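Local atomic coordinates of lysine-sensitive aspartokinase 3 (PDB entry 2J0W), a protein that catalyses the ATP-dependent phosphorylation of L-aspartate, the first step of the pathway to lysine, which inhibits it allosterically. Residues V145-D150 and I185-K190; F245-E250 and I392-S397. All blocks are in the same frame, centred on the assembly; numbering follows the deposited sequence.

Contact 1 of 2, residues V145-D150 and I185-K190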
loop_
_atom_site.group_PDB
_atom_site.type_symbol
_atom_site.label_atom_id
_atom_site.label_comp_id
_atom_site.label_asym_id
_atom_site.label_seq_id
_atom_site.Cartn_x
_atom_site.Cartn_y
_atom_site.Cartn_z
ATOM N N VAL A 145 -28.963 -7.870 26.419
ATOM C CA VAL A 145 -28.882 -8.389 25.068
ATOM C C VAL A 145 -27.604 -8.148 24.292
ATOM O O VAL A 145 -27.146 -9.037 23.573
ATOM C CB VAL A 145 -30.050 -7.873 24.245
ATOM C CG1 VAL A 145 -29.669 -7.813 22.781
ATOM C CG2 VAL A 145 -31.251 -8.796 24.452
ATOM N N MET A 146 -27.028 -6.957 24.429
ATOM C CA MET A 146 -25.808 -6.585 23.707
ATOM C C MET A 146 -24.541 -7.248 24.234
ATOM O O MET A 146 -23.737 -6.596 24.902
ATOM C CB MET A 146 -25.644 -5.062 23.769
ATOM C CG MET A 146 -24.496 -4.499 22.963
ATOM S SD MET A 146 -24.712 -4.829 21.211
ATOM C CE MET A 146 -26.009 -3.717 20.843
ATOM N N ARG A 147 -24.352 -8.534 23.937
ATOM C CA ARG A 147 -23.160 -9.254 24.388
ATOM C C ARG A 147 -21.961 -8.897 23.538
ATOM O O ARG A 147 -22.056 -8.876 22.309
ATOM C CB ARG A 147 -23.357 -10.754 24.298
ATOM C CG ARG A 147 -22.225 -11.541 24.951
ATOM C CD ARG A 147 -22.703 -12.093 26.271
ATOM N NE ARG A 147 -23.388 -11.053 27.034
ATOM C CZ ARG A 147 -24.349 -11.294 27.919
ATOM N NH1 ARG A 147 -24.736 -12.545 28.151
ATOM N NH2 ARG A 147 -24.928 -10.288 28.562
ATOM N N THR A 148 -20.822 -8.630 24.178
ATOM C CA THR A 148 -19.603 -8.289 23.440
ATOM C C THR A 148 -18.433 -9.058 24.025
ATOM O O THR A 148 -18.584 -9.776 24.991
ATOM C CB THR A 148 -19.274 -6.770 23.532
ATOM O OG1 THR A 148 -18.768 -6.456 24.841
ATOM C CG2 THR A 148 -20.526 -5.936 23.266
ATOM N N ASN A 149 -17.263 -8.913 23.426
ATOM C CA ASN A 149 -16.075 -9.566 23.935
ATOM C C ASN A 149 -15.641 -8.771 25.171
ATOM O O ASN A 149 -16.385 -7.927 25.668
ATOM C CB ASN A 149 -14.959 -9.509 22.897
ATOM C CG ASN A 149 -14.704 -8.101 22.411
ATOM O OD1 ASN A 149 -14.989 -7.129 23.112
ATOM N ND2 ASN A 149 -14.158 -7.981 21.212
ATOM N N ASP A 150 -14.415 -9.013 25.626
ATOM C CA ASP A 150 -13.878 -8.339 26.803
ATOM C C ASP A 150 -12.924 -7.195 26.477
ATOM O O ASP A 150 -12.180 -6.736 27.354
ATOM C CB ASP A 150 -13.172 -9.358 27.701
ATOM C CG ASP A 150 -11.997 -10.033 27.012
ATOM O OD1 ASP A 150 -11.615 -11.142 27.451
ATOM O OD2 ASP A 150 -11.448 -9.457 26.044
ATOM N N ILE A 185 -23.365 0.901 25.065
ATOM C CA ILE A 185 -22.949 -0.058 26.082
ATOM C C ILE A 185 -23.340 -1.514 25.859
ATOM O O ILE A 185 -24.262 -1.828 25.101
ATOM C CB ILE A 185 -23.467 0.332 27.473
ATOM C CG1 ILE A 185 -24.989 0.186 27.528
ATOM C CG2 ILE A 185 -23.072 1.761 27.784
ATOM C CD1 ILE A 185 -25.573 0.471 28.905
ATOM N N GLY A 186 -22.618 -2.397 26.545
ATOM C CA GLY A 186 -22.880 -3.817 26.452
ATOM C C GLY A 186 -22.343 -4.511 27.686
ATOM O O GLY A 186 -21.921 -3.847 28.631
ATOM N N SER A 187 -22.366 -5.841 27.685
ATOM C CA SER A 187 -21.848 -6.614 28.807
ATOM C C SER A 187 -21.064 -7.770 28.242
ATOM O O SER A 187 -21.466 -8.385 27.262
ATOM C CB SER A 187 -22.985 -7.136 29.696
ATOM O OG SER A 187 -23.874 -7.958 28.962
ATOM N N GLU A 188 -19.932 -8.064 28.856
ATOM C CA GLU A 188 -19.092 -9.151 28.389
ATOM C C GLU A 188 -19.540 -10.507 28.981
ATOM O O GLU A 188 -20.598 -10.601 29.611
ATOM C CB GLU A 188 -17.628 -8.798 28.689
ATOM C CG GLU A 188 -16.766 -9.914 29.163
ATOM C CD GLU A 188 -16.759 -10.017 30.663
ATOM O OE1 GLU A 188 -17.849 -9.946 31.278
ATOM O OE2 GLU A 188 -15.653 -10.170 31.222
ATOM N N ASN A 189 -18.775 -11.565 28.745
ATOM C CA ASN A 189 -19.148 -12.873 29.249
ATOM C C ASN A 189 -19.331 -12.955 30.762
ATOM O O ASN A 189 -20.305 -13.524 31.241
ATOM C CB ASN A 189 -18.120 -13.909 28.797
ATOM C CG ASN A 189 -18.696 -14.900 27.814
ATOM O OD1 ASN A 189 -19.638 -15.625 28.134
ATOM N ND2 ASN A 189 -18.140 -14.936 26.609
ATOM N N LYS A 190 -18.401 -12.387 31.516
ATOM C CA LYS A 190 -18.482 -12.438 32.971
ATOM C C LYS A 190 -19.249 -11.278 33.615
ATOM O O LYS A 190 -18.883 -10.799 34.693
ATOM C CB LYS A 190 -17.073 -12.535 33.554
ATOM C CG LYS A 190 -16.273 -13.691 32.970
ATOM C CD LYS A 190 -14.836 -13.727 33.484
ATOM C CE LYS A 190 -14.101 -14.975 32.984
ATOM N NZ LYS A 190 -12.671 -15.027 33.419
#

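Contact 2 of 2, residues F245-E250 and I392-S397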
loop_
_atom_site.group_PDB
_atom_site.type_symbol
_atom_site.label_atom_id
_atom_site.label_comp_id
_atom_site.label_asym_id
_atom_site.label_seq_id
_atom_site.Cartn_x
_atom_site.Cartn_y
_atom_site.Cartn_z
ATOM N N PHE A 245 -24.783 2.432 0.581
ATOM C CA PHE A 245 -23.959 1.826 1.629
ATOM C C PHE A 245 -22.446 2.014 1.538
ATOM O O PHE A 245 -21.858 2.721 2.362
ATOM C CB PHE A 245 -24.281 0.333 1.736
ATOM C CG PHE A 245 -25.624 0.053 2.339
ATOM C CD1 PHE A 245 -26.124 0.868 3.358
ATOM C CD2 PHE A 245 -26.369 -1.049 1.931
ATOM C CE1 PHE A 245 -27.330 0.588 3.959
ATOM C CE2 PHE A 245 -27.591 -1.343 2.530
ATOM C CZ PHE A 245 -28.074 -0.524 3.547
ATOM N N ALA A 246 -21.812 1.389 0.551
ATOM C CA ALA A 246 -20.363 1.502 0.447
ATOM C C ALA A 246 -19.911 2.950 0.345
ATOM O O ALA A 246 -18.888 3.319 0.922
ATOM C CB ALA A 246 -19.845 0.690 -0.734
ATOM N N GLU A 247 -20.659 3.774 -0.374
ATOM C CA GLU A 247 -20.261 5.170 -0.476
ATOM C C GLU A 247 -20.103 5.769 0.902
ATOM O O GLU A 247 -19.038 6.234 1.284
ATOM C CB GLU A 247 -21.306 5.984 -1.235
ATOM C CG GLU A 247 -21.160 5.962 -2.727
ATOM C CD GLU A 247 -22.317 6.648 -3.400
ATOM O OE1 GLU A 247 -23.376 6.008 -3.549
ATOM O OE2 GLU A 247 -22.163 7.830 -3.759
ATOM N N ALA A 248 -21.201 5.753 1.638
ATOM C CA ALA A 248 -21.270 6.294 2.991
ATOM C C ALA A 248 -20.382 5.531 3.956
ATOM O O ALA A 248 -19.714 6.128 4.802
ATOM C CB ALA A 248 -22.701 6.240 3.474
ATOM N N ALA A 249 -20.404 4.209 3.822
ATOM C CA ALA A 249 -19.606 3.333 4.657
ATOM C C ALA A 249 -18.195 3.884 4.686
ATOM O O ALA A 249 -17.585 4.016 5.747
ATOM C CB ALA A 249 -19.601 1.936 4.082
ATOM N N GLU A 250 -17.695 4.229 3.503
ATOM C CA GLU A 250 -16.353 4.768 3.373
ATOM C C GLU A 250 -16.249 6.205 3.870
ATOM O O GLU A 250 -15.173 6.638 4.298
ATOM C CB GLU A 250 -15.870 4.654 1.920
ATOM C CG GLU A 250 -15.244 3.292 1.598
ATOM C CD GLU A 250 -14.557 3.236 0.233
ATOM O OE1 GLU A 250 -13.965 4.257 -0.183
ATOM O OE2 GLU A 250 -14.592 2.162 -0.417
ATOM N N ILE A 392 -14.703 10.626 -1.807
ATOM C CA ILE A 392 -15.538 9.487 -2.094
ATOM C C ILE A 392 -16.426 9.751 -3.285
ATOM O O ILE A 392 -16.987 10.843 -3.438
ATOM C CB ILE A 392 -16.383 9.118 -0.885
ATOM C CG1 ILE A 392 -15.443 8.688 0.233
ATOM C CG2 ILE A 392 -17.389 8.015 -1.242
ATOM C CD1 ILE A 392 -16.134 8.027 1.370
ATOM N N GLY A 393 -16.536 8.734 -4.132
ATOM C CA GLY A 393 -17.347 8.835 -5.319
ATOM C C GLY A 393 -17.534 7.463 -5.916
ATOM O O GLY A 393 -17.651 6.468 -5.191
ATOM N N ASN A 394 -17.532 7.398 -7.242
ATOM C CA ASN A 394 -17.746 6.131 -7.919
ATOM C C ASN A 394 -16.905 5.988 -9.182
ATOM O O ASN A 394 -16.812 6.913 -9.990
ATOM C CB ASN A 394 -19.235 6.011 -8.231
ATOM C CG ASN A 394 -20.099 6.329 -7.016
ATOM O OD1 ASN A 394 -20.280 5.491 -6.135
ATOM N ND2 ASN A 394 -20.606 7.559 -6.951
ATOM N N ASP A 395 -16.279 4.826 -9.333
ATOM C CA ASP A 395 -15.442 4.545 -10.496
ATOM C C ASP A 395 -14.331 5.571 -10.731
ATOM O O ASP A 395 -14.026 5.922 -11.875
ATOM C CB ASP A 395 -16.317 4.441 -11.744
ATOM C CG ASP A 395 -17.400 3.397 -11.601
ATOM O OD1 ASP A 395 -18.179 3.217 -12.557
ATOM O OD2 ASP A 395 -17.471 2.757 -10.530
ATOM N N LEU A 396 -13.724 6.043 -9.646
ATOM C CA LEU A 396 -12.642 7.013 -9.741
ATOM C C LEU A 396 -11.418 6.386 -10.411
ATOM O O LEU A 396 -10.643 7.079 -11.078
ATOM C CB LEU A 396 -12.256 7.505 -8.345
ATOM C CG LEU A 396 -13.401 8.007 -7.466
ATOM C CD1 LEU A 396 -12.876 8.411 -6.100
ATOM C CD2 LEU A 396 -14.065 9.178 -8.140
ATOM N N SER A 397 -11.259 5.072 -10.233
ATOM C CA SER A 397 -10.125 4.326 -10.784
ATOM C C SER A 397 -10.157 4.160 -12.295
ATOM O O SER A 397 -9.121 4.268 -12.949
ATOM C CB SER A 397 -10.024 2.947 -10.117
ATOM O OG SER A 397 -11.235 2.220 -10.245
#

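Contact 1 of 2, residues V145-D150 and I185-K190
Ile185 begins the contact through its backbone: its O lies 3.4 Å from Met146 CG, at the start of a side chain that then turns away toward helix 200-211. What follows is a single beta bridge in the amino acid kinase domain, where the loop after strand 137-139 lies along strand 185-187, itself one arm of a small hairpin with strand 193-195. The side chain of Ile185 points away from residues 145-150, packing on Ser116 and Glu119 of helix 108-131 and on Val142 and Arg143 earlier in the loop; Glu119 binds the substrate.

At Gly186 the chains come close, CA standing 3.3 Å from Met146 O, and a side chain at this position would collide with that oxygen. Ser187 is the centre of the bridge. Its N donates to Met146 O (3.2 Å) and its O accepts from Thr148 N, so Arg147 is straddled in the pattern of a parallel bridge. The same Ser187 O takes a second bond from Arg147 NE (3.3 Å), which arrives over the opposite face of the carbonyl plane from Thr148 N. With chi1 at 59°, Ser187 OG sits between its own N and carbonyl carbon and meets Arg147 NH2 at 2.6 Å; the guanidinium thus holds the serine side-on, one nitrogen to each oxygen. OG also bonds to Arg143 O.

Beyond the strand, Glu188 CA makes a CA-H...O contact with Thr148 O. Its carboxylate turns to a salt bridge with Arg192, while the root of the side chain rests on the loop, CB 3.4 Å from Asn149 O and CG 3.9 Å from Asp150 CB.

Contact 2 of 2, residues F245-E250 and I392-S397
Ile392, on strand 386-393 of the ACT region, rests against the helix that starts at Phe245, and this van der Waals packing of an aliphatic side chain on helix backbone carries most of the contact. Its two branches divide the work. CG2, placed anti to the backbone N by a chi1 of -64°, lies 3.5 Å from Glu247 O and also faces Glu247 CA, while CD1 reaches on along the helix, one turn further, toward the backbone of Glu250. The modelled approach of CD1 there is too short to be trusted in detail.

The polar side chains meet by van der Waals contact, with no hydrogen bond between the segments. Glu247 and Asn394 cross at about a right angle, carboxylate and amide planes 74° apart; Asn394 OD1 rests 3.6 Å from Glu247 CG. The polar ends find partners outside the two segments: Glu247 OE2 in a salt bridge with Arg300, OE1 accepting from Ala244 N, and Asn394 ND2 donating to Pro297 O. Replacing Glu247 by an alanine is likely to leave Arg300 without this carboxylate partner and open a gap beside the Asn394 amide.

Glu250 likewise bonds to Asn426 and Ser423, and packs on Glu346 of the second subunit. Helix 245-253 is thus wedged between helix 264-270, which covers Phe245, Ala248 and Ala249, and, on the ACT side, strand 386-393, an inner strand pairing with strands 299-313 and 426-432.

Contacts 1 and 2 are both largely buried but share no helix or strand; their centres are 32 Å apart and their nearest atoms about 17 Å. Residues 145-150 and 185-190 stay inside the kinase domain near the bound aspartate, with an exposed fringe at Asp150 and Asn189. Contact 2 joins that domain to the regulatory ACT region and comes within reach of the second subunit. The chemistry differs accordingly: loop and strand in contact 1 are stitched directly by backbone and guanidinium hydrogen bonds, whereas helix and strand in contact 2 simply pack, their carboxylates and amide bonding to surrounding residues instead.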